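Local atomic coordinates of adenylate kinase (Cryptosporidium parvum Iowa II, PDB entry 3BE4), a protein that probably catalyses reversible phosphoryl transfer between ATP and AMP, as adenylate kinases do, and is held here with the two-substrate analogue bis(adenosine)-5'-pentaphosphate. Residues A[12-17]-A[178-183]; A[122-127]-A[201-206]; A[148-151]-A[155-158]; A[130-135]-A[166-171]. All coordinates share one frame; numbering follows the deposited sequence. Where two conformers were deposited one is given.

Contact 1. Residues A[12-17]-A[178-183]; sequences GAPGSG and DVFHKQ. With AP5 (bis(adenosine)-5'-pentaphosphate), chain C.
Phe180 lays one face of its ring against the backbone of Ala13, and this CH-pi contact carries most of the joint between 12-17 and 178-183. Ala13 CA stands over the middle of the ring, 3.6 Å from the centroid and only 6° off the ring normal. CG of Phe180 lies anti to the backbone N (chi1 169°), which sends the ring off helix 170-184 to the start of the phosphate-binding loop.

Apolar contacts surround this centre. Ala13 CB meets Phe180 CE2 at 3.8 Å, while Pro14 approaches obliquely, its CD 3.6 Å from Phe180 CB. CE1, on one side of the ring, comes near the carbonyl carbon of Gly12.

Near the contact, the polar bonds are those of the loop and its ligand. Ser16 OG turns back to donate to Ala13 O at 2.7 Å, in the carbonyl plane, and so braces the type II turn from Ala13 to Ser16. Gly15 N gives its hydrogen to O3G of the bis(adenosine)-5'-pentaphosphate at 2.9 Å, and Gly17 N reaches O2D at 3.1 Å. Lys18, the next residue after this loop, makes weak hydrogen bonds to Gly12 O, Ala13 O and Ser16 OG.

The sequence GAPGSG followed by Lys18 identifies the P-loop of this nucleotide kinase. Across the contact the helix offers hydrocarbon alone, and the directed bonds run from the loop's amides to the phosphates. The chemistry thus divides the work: an aromatic face lies behind Ala13, while the backbone N-H groups of Gly15 and Gly17 are turned to the anionic chain.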
# COMPACT_ATOMS: atom_id res chain seq x y z
N GLY A 12 -1.91 1.91 7.09
CA GLY A 12 -0.79 1.96 8.03
C GLY A 12 0.05 3.15 7.53
O GLY A 12 -0.11 3.61 6.41
N ALA A 13 0.92 3.59 8.42
CA ALA A 13 1.82 4.73 8.12
C ALA A 13 2.55 4.48 6.81
O ALA A 13 2.85 3.31 6.49
CB ALA A 13 2.74 4.95 9.26
N PRO A 14 2.95 5.53 6.07
CA PRO A 14 3.86 5.40 4.97
C PRO A 14 5.11 4.63 5.49
O PRO A 14 5.66 4.88 6.55
CB PRO A 14 4.16 6.85 4.57
CG PRO A 14 3.77 7.62 5.83
CD PRO A 14 2.60 6.98 6.33
N GLY A 15 5.54 3.58 4.78
CA GLY A 15 6.69 2.91 5.27
C GLY A 15 6.50 1.73 6.24
O GLY A 15 7.48 1.08 6.68
N SER A 16 5.23 1.36 6.51
CA SER A 16 4.91 0.40 7.53
C SER A 16 5.04 -1.07 7.11
O SER A 16 4.88 -1.91 8.00
CB SER A 16 3.53 0.71 8.15
OG SER A 16 2.52 0.73 7.08
N GLY A 17 5.25 -1.26 5.82
CA GLY A 17 5.57 -2.68 5.39
C GLY A 17 4.33 -3.24 4.65
O GLY A 17 4.33 -4.49 4.35
N ASP A 178 3.09 13.41 8.40
CA ASP A 178 2.14 14.42 8.93
C ASP A 178 0.76 14.23 8.31
O ASP A 178 -0.32 14.20 9.01
CB ASP A 178 2.67 15.78 8.57
CG ASP A 178 1.91 16.89 9.29
OD1 ASP A 178 1.70 16.72 10.49
OD2 ASP A 178 1.45 17.86 8.62
N VAL A 179 0.72 14.10 6.97
CA VAL A 179 -0.61 13.96 6.29
C VAL A 179 -1.24 12.60 6.65
O VAL A 179 -2.49 12.47 6.75
CB VAL A 179 -0.55 14.22 4.77
CG1 VAL A 179 0.11 15.63 4.49
CG2 VAL A 179 0.41 13.22 4.09
N PHE A 180 -0.40 11.56 6.82
CA PHE A 180 -0.95 10.30 7.34
C PHE A 180 -1.66 10.44 8.71
O PHE A 180 -2.82 10.06 8.82
CB PHE A 180 0.15 9.26 7.53
CG PHE A 180 -0.35 8.07 8.31
CD1 PHE A 180 -1.17 7.08 7.68
CD2 PHE A 180 -0.01 7.88 9.64
CE1 PHE A 180 -1.69 6.01 8.40
CE2 PHE A 180 -0.45 6.71 10.33
CZ PHE A 180 -1.35 5.86 9.72
N HIS A 181 -1.06 11.18 9.67
CA HIS A 181 -1.71 11.30 10.98
C HIS A 181 -2.96 12.19 10.89
O HIS A 181 -3.95 11.85 11.56
CB HIS A 181 -0.66 11.83 11.94
CG HIS A 181 0.35 10.78 12.34
ND1 HIS A 181 -0.02 9.64 13.00
CD2 HIS A 181 1.70 10.73 12.20
CE1 HIS A 181 1.05 8.91 13.26
NE2 HIS A 181 2.11 9.56 12.81
N LYS A 182 -2.91 13.25 10.06
CA LYS A 182 -4.06 14.16 9.93
C LYS A 182 -5.24 13.54 9.16
O LYS A 182 -6.45 13.68 9.53
CB LYS A 182 -3.61 15.45 9.26
CG LYS A 182 -2.79 16.30 10.23
CD LYS A 182 -2.20 17.59 9.48
CE LYS A 182 -1.44 18.63 10.42
NZ LYS A 182 -0.80 18.09 11.65
N GLN A 183 -4.97 12.91 8.02
CA GLN A 183 -5.99 12.54 7.02
C GLN A 183 -6.28 11.07 6.94
O GLN A 183 -7.43 10.69 6.61
CB GLN A 183 -5.62 13.08 5.63
CG GLN A 183 -5.82 14.59 5.63
CD GLN A 183 -5.53 15.25 4.33
OE1 GLN A 183 -6.24 15.09 3.34
NE2 GLN A 183 -4.48 16.04 4.33
PA AP5 C . 3.19 4.81 -1.72
O1A AP5 C . 4.08 4.19 -2.81
O2A AP5 C . 2.07 4.04 -1.18
O3A AP5 C . 4.12 5.31 -0.52
PB AP5 C . 3.83 5.49 1.03
O1B AP5 C . 2.42 5.74 1.28
O2B AP5 C . 4.90 6.44 1.57
O3B AP5 C . 4.17 3.92 1.55
PG AP5 C . 5.39 3.01 1.19
O1G AP5 C . 6.63 3.80 1.40
O2G AP5 C . 5.10 2.41 -0.13
O3G AP5 C . 5.18 2.00 2.38
PD AP5 C . 4.80 0.41 2.49
O1D AP5 C . 4.49 -0.08 1.14
O2D AP5 C . 3.84 0.32 3.60
O3D AP5 C . 6.16 -0.21 3.06
PE AP5 C . 7.19 -1.17 2.32
O1E AP5 C . 7.65 -0.52 1.12
O2E AP5 C . 6.65 -2.58 2.20
O5F AP5 C . 2.55 6.20 -2.18
C5F AP5 C . 3.48 7.03 -2.89
C4F AP5 C . 2.81 8.46 -2.82
O4F AP5 C . 1.84 8.50 -3.84
C3F AP5 C . 2.12 8.88 -1.58
O3F AP5 C . 3.02 9.39 -0.62
C2F AP5 C . 1.24 9.98 -2.20
O2F AP5 C . 2.07 11.13 -2.63
C1F AP5 C . 0.72 9.32 -3.46
N9A AP5 C . -0.45 8.53 -3.17
C8A AP5 C . -0.47 7.11 -3.22
N7A AP5 C . -1.67 6.66 -2.93
C5A AP5 C . -2.50 7.79 -2.73
C6A AP5 C . -3.85 7.90 -2.47
N6A AP5 C . -4.72 6.94 -2.16
N1A AP5 C . -4.30 9.24 -2.35
C2A AP5 C . -3.47 10.23 -2.61
N3A AP5 C . -2.15 10.16 -2.88
C4A AP5 C . -1.67 8.85 -3.02
O5J AP5 C . 8.31 -1.28 3.42
C5J AP5 C . 9.21 -0.10 3.70
C4J AP5 C . 10.56 -0.74 4.10
O4J AP5 C . 10.53 -1.54 5.30
C3J AP5 C . 11.18 -1.53 2.95
O3J AP5 C . 12.58 -1.32 2.94
C2J AP5 C . 10.91 -2.90 3.49
O2J AP5 C . 11.87 -3.84 3.02
C1J AP5 C . 11.09 -2.91 4.94
N9B AP5 C . 10.31 -3.78 5.77
C8B AP5 C . 9.02 -4.25 5.51
N7B AP5 C . 8.63 -4.99 6.57
C5B AP5 C . 9.64 -5.00 7.49
C6B AP5 C . 9.74 -5.46 8.85
N6B AP5 C . 8.73 -6.12 9.39
N1B AP5 C . 10.91 -5.25 9.51
C2B AP5 C . 11.92 -4.47 8.92
N3B AP5 C . 11.85 -3.93 7.67
C4B AP5 C . 10.67 -4.11 6.98

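Contact 2. Residues A[122-127]-A[201-206]. With AP5 (bis(adenosine)-5'-pentaphosphate), chain C.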
# COMPACT_ATOMS: atom_id res chain seq x y z
N ASP A 122 6.44 6.43 14.42
CA ASP A 122 7.14 7.19 13.38
C ASP A 122 8.66 7.03 13.42
O ASP A 122 9.29 7.04 12.36
CB ASP A 122 6.91 8.74 13.56
CG ASP A 122 5.48 9.15 13.37
OD1 ASP A 122 4.65 8.30 12.96
OD2 ASP A 122 5.20 10.37 13.54
N SER A 123 9.24 6.83 14.63
CA SER A 123 10.72 6.68 14.64
C SER A 123 11.12 5.37 13.93
O SER A 123 12.09 5.41 13.19
CB SER A 123 11.26 6.58 16.10
OG SER A 123 11.08 7.87 16.68
N GLU A 124 10.37 4.33 14.13
CA GLU A 124 10.78 3.09 13.41
C GLU A 124 10.51 3.29 11.96
O GLU A 124 11.25 2.76 11.11
CB GLU A 124 10.01 1.87 13.92
CG GLU A 124 10.70 0.63 13.32
CD GLU A 124 10.64 -0.64 14.07
OE1 GLU A 124 10.04 -0.77 15.11
OE2 GLU A 124 11.23 -1.56 13.45
N ILE A 125 9.45 4.00 11.57
CA ILE A 125 9.23 4.20 10.07
C ILE A 125 10.45 4.89 9.46
O ILE A 125 10.76 4.65 8.36
CB ILE A 125 7.96 5.19 9.85
CG1 ILE A 125 6.72 4.35 10.31
CG2 ILE A 125 7.92 5.84 8.51
CD1 ILE A 125 6.52 3.16 9.21
N ILE A 126 11.08 5.85 10.12
CA ILE A 126 12.21 6.53 9.56
C ILE A 126 13.34 5.53 9.32
O ILE A 126 13.88 5.65 8.24
CB ILE A 126 12.74 7.58 10.54
CG1 ILE A 126 11.65 8.66 10.77
CG2 ILE A 126 14.08 8.12 10.15
CD1 ILE A 126 11.18 9.24 9.76
N GLU A 127 13.46 4.49 10.15
CA GLU A 127 14.54 3.52 10.01
C GLU A 127 14.04 2.60 8.86
O GLU A 127 14.91 2.09 8.05
CB GLU A 127 14.53 2.71 11.31
CG GLU A 127 15.48 1.49 11.18
CD GLU A 127 16.95 1.80 10.98
OE1 GLU A 127 17.32 3.03 11.12
OE2 GLU A 127 17.66 0.73 10.93
N ASN A 201 0.84 -5.94 14.71
CA ASN A 201 2.04 -5.22 15.24
C ASN A 201 3.07 -5.16 14.16
O ASN A 201 3.75 -6.12 13.86
CB ASN A 201 2.60 -5.97 16.46
CG ASN A 201 3.78 -5.23 17.02
OD1 ASN A 201 4.20 -4.14 16.52
ND2 ASN A 201 4.29 -5.78 18.12
N ALA A 202 3.11 -4.08 13.45
CA ALA A 202 4.02 -3.97 12.29
C ALA A 202 5.49 -3.75 12.71
O ALA A 202 6.37 -3.71 11.86
CB ALA A 202 3.52 -2.89 11.29
N LYS A 203 5.75 -3.54 14.02
CA LYS A 203 7.11 -3.37 14.49
C LYS A 203 7.89 -4.68 14.47
O LYS A 203 9.15 -4.66 14.52
CB LYS A 203 7.10 -2.75 15.90
CG LYS A 203 6.69 -1.32 15.91
CD LYS A 203 6.64 -0.80 17.44
CE LYS A 203 8.02 -0.72 18.10
NZ LYS A 203 9.02 0.26 17.38
N LEU A 204 7.22 -5.83 14.43
CA LEU A 204 7.92 -7.07 14.48
C LEU A 204 8.65 -7.44 13.18
O LEU A 204 8.43 -6.88 12.11
CB LEU A 204 6.83 -8.17 14.65
CG LEU A 204 6.06 -8.09 15.98
CD1 LEU A 204 4.88 -8.93 16.08
CD2 LEU A 204 7.04 -8.39 17.11
N PRO A 205 9.53 -8.44 13.22
CA PRO A 205 10.14 -8.88 11.96
C PRO A 205 9.14 -9.30 10.88
O PRO A 205 8.02 -9.72 11.22
CB PRO A 205 11.03 -10.08 12.37
CG PRO A 205 11.27 -9.79 13.89
CD PRO A 205 10.02 -9.16 14.42
N PRO A 206 9.56 -9.22 9.60
CA PRO A 206 8.55 -9.38 8.52
C PRO A 206 7.82 -10.72 8.60
O PRO A 206 6.61 -10.70 8.41
CB PRO A 206 9.37 -9.25 7.27
CG PRO A 206 10.80 -8.96 7.66
CD PRO A 206 10.92 -8.90 9.10
PA AP5 C . 3.19 4.81 -1.72
O1A AP5 C . 4.08 4.19 -2.81
O2A AP5 C . 2.07 4.04 -1.18
O3A AP5 C . 4.12 5.31 -0.52
PB AP5 C . 3.83 5.49 1.03
O1B AP5 C . 2.42 5.74 1.28
O2B AP5 C . 4.90 6.44 1.57
O3B AP5 C . 4.17 3.92 1.55
PG AP5 C . 5.39 3.01 1.19
O1G AP5 C . 6.63 3.80 1.40
O2G AP5 C . 5.10 2.41 -0.13
O3G AP5 C . 5.18 2.00 2.38
PD AP5 C . 4.80 0.41 2.49
O1D AP5 C . 4.49 -0.08 1.14
O2D AP5 C . 3.84 0.32 3.60
O3D AP5 C . 6.16 -0.21 3.06
PE AP5 C . 7.19 -1.17 2.32
O1E AP5 C . 7.65 -0.52 1.12
O2E AP5 C . 6.65 -2.58 2.20
O5F AP5 C . 2.55 6.20 -2.18
C5F AP5 C . 3.48 7.03 -2.89
C4F AP5 C . 2.81 8.46 -2.82
O4F AP5 C . 1.84 8.50 -3.84
C3F AP5 C . 2.12 8.88 -1.58
O3F AP5 C . 3.02 9.39 -0.62
C2F AP5 C . 1.24 9.98 -2.20
O2F AP5 C . 2.07 11.13 -2.63
C1F AP5 C . 0.72 9.32 -3.46
N9A AP5 C . -0.45 8.53 -3.17
C8A AP5 C . -0.47 7.11 -3.22
N7A AP5 C . -1.67 6.66 -2.93
C5A AP5 C . -2.50 7.79 -2.73
C6A AP5 C . -3.85 7.90 -2.47
N6A AP5 C . -4.72 6.94 -2.16
N1A AP5 C . -4.30 9.24 -2.35
C2A AP5 C . -3.47 10.23 -2.61
N3A AP5 C . -2.15 10.16 -2.88
C4A AP5 C . -1.67 8.85 -3.02
O5J AP5 C . 8.31 -1.28 3.42
C5J AP5 C . 9.21 -0.10 3.70
C4J AP5 C . 10.56 -0.74 4.10
O4J AP5 C . 10.53 -1.54 5.30
C3J AP5 C . 11.18 -1.53 2.95
O3J AP5 C . 12.58 -1.32 2.94
C2J AP5 C . 10.91 -2.90 3.49
O2J AP5 C . 11.87 -3.84 3.02
C1J AP5 C . 11.09 -2.91 4.94
N9B AP5 C . 10.31 -3.78 5.77
C8B AP5 C . 9.02 -4.25 5.51
N7B AP5 C . 8.63 -4.99 6.57
C5B AP5 C . 9.64 -5.00 7.49
C6B AP5 C . 9.74 -5.46 8.85
N6B AP5 C . 8.73 -6.12 9.39
N1B AP5 C . 10.91 -5.25 9.51
C2B AP5 C . 11.92 -4.47 8.92
N3B AP5 C . 11.85 -3.93 7.67
C4B AP5 C . 10.67 -4.11 6.98
O HOH W 1 11.76 -3.40 15.65
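Glu124 and Lys203 meet through their charged ends in a salt bridge, with Lys203 NZ donating to Glu124 OE1 at 2.7 Å. The ammonium approaches OE1 nearly along its C-O axis. The two chains reach each other differently: Glu124 is extended beyond CG, whereas Lys203 bends at chi3 and chi4 (68° and 60°), which brings its CE and NZ back to OE1. Lys203 CG already lies 3.5 Å from Glu124 OE1. The ammonium is held as much by Asp121 OD1, its strongest polar partner, as by Glu124, and Glu124 OE2 pairs with Arg128, so the bridge belongs to a small charge network at the surface.

A water adds an indirect link, donating to Glu124 OE2 at 2.9 Å and to Lys203 O at 3.1 Å.

Within 201-206, Asn201 OD1 accepts from Lys203 N at 3.0 Å, forming an Asx turn; the donor sits above the carbonyl plane, not on a lone pair. Further on, Leu204 O receives the adenine amino group N6B of the bis(adenosine)-5'-pentaphosphate at 2.8 Å, with a fairly straight N-H...O angle of 161°. The ring of Pro206 packs beside the same amino group.

The contact ties the first turn of helix 122-130 to the connection between the edge strand 197-201 and helix 206-216. Ile125 and Ile126 of the former helix reach Leu177 on helix 170-184, while Leu204 rests on Val209 and Gln212 of helix 206-216.

Contact 3. Residues A[148-151]-A[155-158]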
# COMPACT_ATOMS: atom_id res chain seq x y z
N PRO A 148 17.11 -7.93 2.96
CA PRO A 148 18.00 -7.63 1.84
C PRO A 148 17.76 -8.45 0.60
O PRO A 148 17.17 -9.54 0.76
CB PRO A 148 19.41 -7.95 2.45
CG PRO A 148 19.15 -7.87 3.98
CD PRO A 148 17.81 -8.49 4.10
N PRO A 149 18.23 -7.98 -0.53
CA PRO A 149 18.22 -8.83 -1.74
C PRO A 149 19.14 -10.05 -1.47
O PRO A 149 20.08 -10.00 -0.65
CB PRO A 149 18.79 -7.96 -2.84
CG PRO A 149 19.55 -6.93 -2.11
CD PRO A 149 18.91 -6.68 -0.81
N LYS A 150 18.87 -11.13 -2.19
CA LYS A 150 19.76 -12.30 -2.09
C LYS A 150 21.15 -12.05 -2.66
O LYS A 150 22.12 -12.64 -2.19
CB LYS A 150 19.15 -13.51 -2.88
CG LYS A 150 17.96 -14.03 -2.14
CD LYS A 150 17.16 -14.96 -2.95
CE LYS A 150 16.09 -15.63 -2.07
NZ LYS A 150 15.36 -16.63 -2.89
N GLN A 151 21.24 -11.30 -3.74
CA GLN A 151 22.51 -10.89 -4.35
C GLN A 151 22.59 -9.34 -4.21
O GLN A 151 21.60 -8.61 -4.40
CB GLN A 151 22.60 -11.26 -5.84
CG GLN A 151 22.34 -12.77 -6.18
CD GLN A 151 23.56 -13.64 -5.99
OE1 GLN A 151 24.19 -13.63 -4.93
NE2 GLN A 151 23.88 -14.44 -7.00
N ASP A 155 17.65 -7.08 -7.95
CA ASP A 155 16.40 -7.75 -7.72
C ASP A 155 16.55 -9.28 -7.75
O ASP A 155 17.22 -9.89 -8.66
CB ASP A 155 15.45 -7.23 -8.73
CG ASP A 155 14.07 -7.86 -8.61
OD1 ASP A 155 13.40 -7.65 -7.63
OD2 ASP A 155 13.57 -8.53 -9.63
N ASP A 156 15.88 -9.94 -6.82
CA ASP A 156 15.95 -11.41 -6.70
C ASP A 156 15.38 -12.11 -7.92
O ASP A 156 15.83 -13.22 -8.23
CB ASP A 156 15.06 -11.84 -5.53
CG ASP A 156 15.65 -11.53 -4.18
OD1 ASP A 156 16.84 -11.17 -4.08
OD2 ASP A 156 14.97 -11.81 -3.14
N VAL A 157 14.37 -11.54 -8.54
CA VAL A 157 13.65 -12.23 -9.63
C VAL A 157 14.34 -11.95 -10.96
O VAL A 157 14.67 -12.91 -11.73
CB VAL A 157 12.14 -11.90 -9.68
CG1 VAL A 157 11.48 -12.69 -10.89
CG2 VAL A 157 11.41 -12.24 -8.41
N THR A 158 14.58 -10.67 -11.26
CA THR A 158 15.15 -10.22 -12.61
C THR A 158 16.65 -9.97 -12.68
O THR A 158 17.20 -9.88 -13.78
CB THR A 158 14.51 -8.98 -13.09
OG1 THR A 158 14.89 -7.91 -12.15
CG2 THR A 158 12.94 -9.11 -13.09
O HOH W 2 15.49 -11.33 -0.61
O HOH W 3 19.11 -10.50 -5.45
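Asp156 sets its carboxylate against the CB to CD part of the Lys150 side chain, the two crossing at about a right angle, with OD1 3.5 Å from Lys150 CB and OD2 3.8 Å from Lys150 CD. The direct bond is to the main chain: Lys150 N donates to Asp156 OD1 at 2.8 Å, almost straight at 171°, and meets the syn lone pair of OD1. The Lys150 chain runs on extended, leaving NZ 4.8 Å from Asp156 OD2, too far for a salt bridge, though the opposite charges probably still attract weakly.

Two waters widen the grip. One donates to Asp156 OD2 and Pro148 O; the other accepts from Gln151 N at 2.8 Å and probably donates to Asp156 OD1. One carboxylate therefore gathers Lys150 N directly, Pro148 O through water and, probably, Gln151 N through the second water.

Asp155 faces the other way. Its OD2 takes hydrogen bonds from Thr158 N and OG1, both on the anti side, and forms a salt bridge with Arg140, while Tyr142 OH binds OD1.

An aspartate side chain thus pins a short loop within the lid of the adenylate kinase fold, and the neighbouring Asp155 closes an Asx motif through Thr158 N.

Contact 4. Residues A[130-135]-A[166-171]. With AP5 (bis(adenosine)-5'-pentaphosphate), chain C.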
# COMPACT_ATOMS: atom_id res chain seq x y z
N SER A 130 14.73 4.53 5.57
CA SER A 130 16.14 4.87 5.33
C SER A 130 16.91 3.69 4.70
O SER A 130 17.82 3.94 3.91
CB SER A 130 16.80 5.38 6.59
OG SER A 130 17.00 4.34 7.37
N GLY A 131 16.51 2.47 4.95
CA GLY A 131 17.18 1.30 4.35
C GLY A 131 16.53 0.79 3.09
O GLY A 131 17.03 -0.22 2.57
N ARG A 132 15.50 1.42 2.59
CA ARG A 132 14.71 0.83 1.52
C ARG A 132 15.36 0.94 0.20
O ARG A 132 16.04 1.91 -0.14
CB ARG A 132 13.36 1.61 1.48
CG ARG A 132 12.38 0.87 0.59
CD ARG A 132 11.54 1.63 -0.25
NE ARG A 132 10.98 2.90 0.14
CZ ARG A 132 9.75 3.02 0.51
NH1 ARG A 132 8.94 1.95 0.62
NH2 ARG A 132 9.29 4.29 0.74
N CYS A 133 15.26 -0.09 -0.62
CA CYS A 133 15.45 0.14 -2.10
C CYS A 133 14.46 -0.73 -2.89
O CYS A 133 13.85 -1.70 -2.31
CB CYS A 133 16.83 -0.31 -2.56
SG CYS A 133 17.46 -1.71 -1.86
N THR A 134 14.25 -0.34 -4.14
CA THR A 134 13.10 -0.84 -4.81
C THR A 134 13.47 -1.31 -6.22
O THR A 134 14.38 -0.76 -6.83
CB THR A 134 12.12 0.28 -5.02
OG1 THR A 134 11.76 0.82 -3.68
CG2 THR A 134 10.86 -0.25 -5.80
N HIS A 135 12.90 -2.47 -6.65
CA HIS A 135 12.96 -2.79 -8.09
C HIS A 135 11.87 -2.03 -8.85
O HIS A 135 10.63 -2.30 -8.70
CB HIS A 135 12.83 -4.32 -8.14
CG HIS A 135 12.84 -4.80 -9.55
ND1 HIS A 135 11.77 -5.47 -10.13
CD2 HIS A 135 13.76 -4.58 -10.53
CE1 HIS A 135 12.08 -5.74 -11.40
NE2 HIS A 135 13.29 -5.25 -11.67
N ASP A 166 12.51 8.74 -5.07
CA ASP A 166 12.74 10.17 -4.89
C ASP A 166 11.90 10.71 -3.80
O ASP A 166 12.30 11.80 -3.31
CB ASP A 166 12.44 10.93 -6.15
CG ASP A 166 13.49 10.73 -7.24
OD1 ASP A 166 14.21 11.62 -7.66
OD2 ASP A 166 13.62 9.61 -7.85
N ASP A 167 10.81 10.04 -3.36
CA ASP A 167 10.08 10.65 -2.26
C ASP A 167 10.62 10.26 -0.86
O ASP A 167 10.05 10.65 0.17
CB ASP A 167 8.57 10.25 -2.35
CG ASP A 167 8.28 8.76 -2.28
OD1 ASP A 167 9.10 8.00 -2.73
OD2 ASP A 167 7.09 8.36 -1.97
N ASP A 168 11.70 9.45 -0.87
CA ASP A 168 12.34 9.04 0.34
C ASP A 168 13.37 10.08 0.86
O ASP A 168 14.05 9.84 1.89
CB ASP A 168 12.91 7.62 0.20
CG ASP A 168 11.76 6.58 0.28
OD1 ASP A 168 10.57 6.85 0.67
OD2 ASP A 168 12.08 5.41 -0.15
N ASN A 169 13.14 11.32 0.53
CA ASN A 169 14.04 12.38 1.04
C ASN A 169 13.42 12.88 2.39
O ASN A 169 12.21 12.68 2.66
CB ASN A 169 14.06 13.49 0.01
CG ASN A 169 12.66 14.16 -0.20
OD1 ASN A 169 12.22 15.15 0.56
ND2 ASN A 169 11.92 13.71 -1.22
N ALA A 170 14.26 13.51 3.23
CA ALA A 170 13.87 13.78 4.62
C ALA A 170 12.63 14.66 4.70
O ALA A 170 11.72 14.35 5.50
CB ALA A 170 15.04 14.53 5.37
N GLU A 171 12.54 15.73 3.89
CA GLU A 171 11.36 16.61 4.04
C GLU A 171 10.08 15.91 3.61
O GLU A 171 9.03 16.00 4.27
CB GLU A 171 11.51 17.87 3.20
CG GLU A 171 10.42 18.89 3.44
CD GLU A 171 10.08 19.14 4.95
OE1 GLU A 171 10.95 19.64 5.77
OE2 GLU A 171 8.93 18.76 5.30
PA AP5 C . 3.19 4.81 -1.72
O1A AP5 C . 4.08 4.19 -2.81
O2A AP5 C . 2.07 4.04 -1.18
O3A AP5 C . 4.12 5.31 -0.52
PB AP5 C . 3.83 5.49 1.03
O1B AP5 C . 2.42 5.74 1.28
O2B AP5 C . 4.90 6.44 1.57
O3B AP5 C . 4.17 3.92 1.55
PG AP5 C . 5.39 3.01 1.19
O1G AP5 C . 6.63 3.80 1.40
O2G AP5 C . 5.10 2.41 -0.13
O3G AP5 C . 5.18 2.00 2.38
PD AP5 C . 4.80 0.41 2.49
O1D AP5 C . 4.49 -0.08 1.14
O2D AP5 C . 3.84 0.32 3.60
O3D AP5 C . 6.16 -0.21 3.06
PE AP5 C . 7.19 -1.17 2.32
O1E AP5 C . 7.65 -0.52 1.12
O2E AP5 C . 6.65 -2.58 2.20
O5F AP5 C . 2.55 6.20 -2.18
C5F AP5 C . 3.48 7.03 -2.89
C4F AP5 C . 2.81 8.46 -2.82
O4F AP5 C . 1.84 8.50 -3.84
C3F AP5 C . 2.12 8.88 -1.58
O3F AP5 C . 3.02 9.39 -0.62
C2F AP5 C . 1.24 9.98 -2.20
O2F AP5 C . 2.07 11.13 -2.63
C1F AP5 C . 0.72 9.32 -3.46
N9A AP5 C . -0.45 8.53 -3.17
C8A AP5 C . -0.47 7.11 -3.22
N7A AP5 C . -1.67 6.66 -2.93
C5A AP5 C . -2.50 7.79 -2.73
C6A AP5 C . -3.85 7.90 -2.47
N6A AP5 C . -4.72 6.94 -2.16
N1A AP5 C . -4.30 9.24 -2.35
C2A AP5 C . -3.47 10.23 -2.61
N3A AP5 C . -2.15 10.16 -2.88
C4A AP5 C . -1.67 8.85 -3.02
O5J AP5 C . 8.31 -1.28 3.42
C5J AP5 C . 9.21 -0.10 3.70
C4J AP5 C . 10.56 -0.74 4.10
O4J AP5 C . 10.53 -1.54 5.30
C3J AP5 C . 11.18 -1.53 2.95
O3J AP5 C . 12.58 -1.32 2.94
C2J AP5 C . 10.91 -2.90 3.49
O2J AP5 C . 11.87 -3.84 3.02
C1J AP5 C . 11.09 -2.91 4.94
N9B AP5 C . 10.31 -3.78 5.77
C8B AP5 C . 9.02 -4.25 5.51
N7B AP5 C . 8.63 -4.99 6.57
C5B AP5 C . 9.64 -5.00 7.49
C6B AP5 C . 9.74 -5.46 8.85
N6B AP5 C . 8.73 -6.12 9.39
N1B AP5 C . 10.91 -5.25 9.51
C2B AP5 C . 11.92 -4.47 8.92
N3B AP5 C . 11.85 -3.93 7.67
C4B AP5 C . 10.67 -4.11 6.98
O HOH W 4 14.31 4.47 -1.35
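Arg132 and Asp168 account for nearly all the surface buried here, and they meet side-on as a bidentate salt bridge. Arg132 NE donates to Asp168 OD2 at 2.8 Å and NH2 to OD1 at 2.9 Å, each bond using a syn lone pair. Guanidinium and carboxylate are almost coplanar, 9° apart, although the two side chains as a whole cross at about a right angle. Bends at chi2 and chi3 of Arg132 swing this NE edge round to the aspartate.

The NH1-NH2 edge of the guanidinium addresses the bis(adenosine)-5'-pentaphosphate. NH2 reaches O1G at 2.8 Å and NH1 reaches the same oxygen at 3.1 Å, so one group holds a carboxylate and a phosphate in nearly one plane. NH1 lies nearer still to O1E, 2.8 Å away. Two partners at different edges should restrict rotation of the guanidinium.

Asp168 is shared: its OD1 also forms a salt bridge with Arg176, itself hydrogen-bonded to the same ligand, and OD2 probably accepts from a water at 2.7 Å. The carboxylate is thus placed as a second-shell group that probably orients both arginines toward the ligand. Nearby, Asn169 ND2 donates to Asp166 O at 2.9 Å, and Asn169 OD1 caps helix 170-184 by accepting from Ala172 N.

The pair joins the first strand of the lid hairpin, 132-134, to the turn before helix 170-184, an arrangement typical of the closed adenylate kinase active site, where arginines converge on the phosphates.

How the contacts relate
Contacts 1, 2 and 4 ring the same bis(adenosine)-5'-pentaphosphate: contact 1 supplies phosphate-binding amides, contact 2 receives the amino group of one adenine and contact 4 brings an arginine to the phosphate chain. Contacts 1 and 2, centres about 12 Å apart, touch directly: His181 NE2 lies 2.8 Å from Asp122 OD1, a probable hydrogen bond, and Ile125 packs against Pro14 and Gly15. Contact 4 shares helix 170-184 with contact 1, their centres about 15 Å apart, and its strand 132-134 follows helix 122-130 of contact 2. Contact 3 lies farther out in the lid, about 27 Å from contact 1 between centres, but reaches contact 4 through Asp155 and Thr158 against His135.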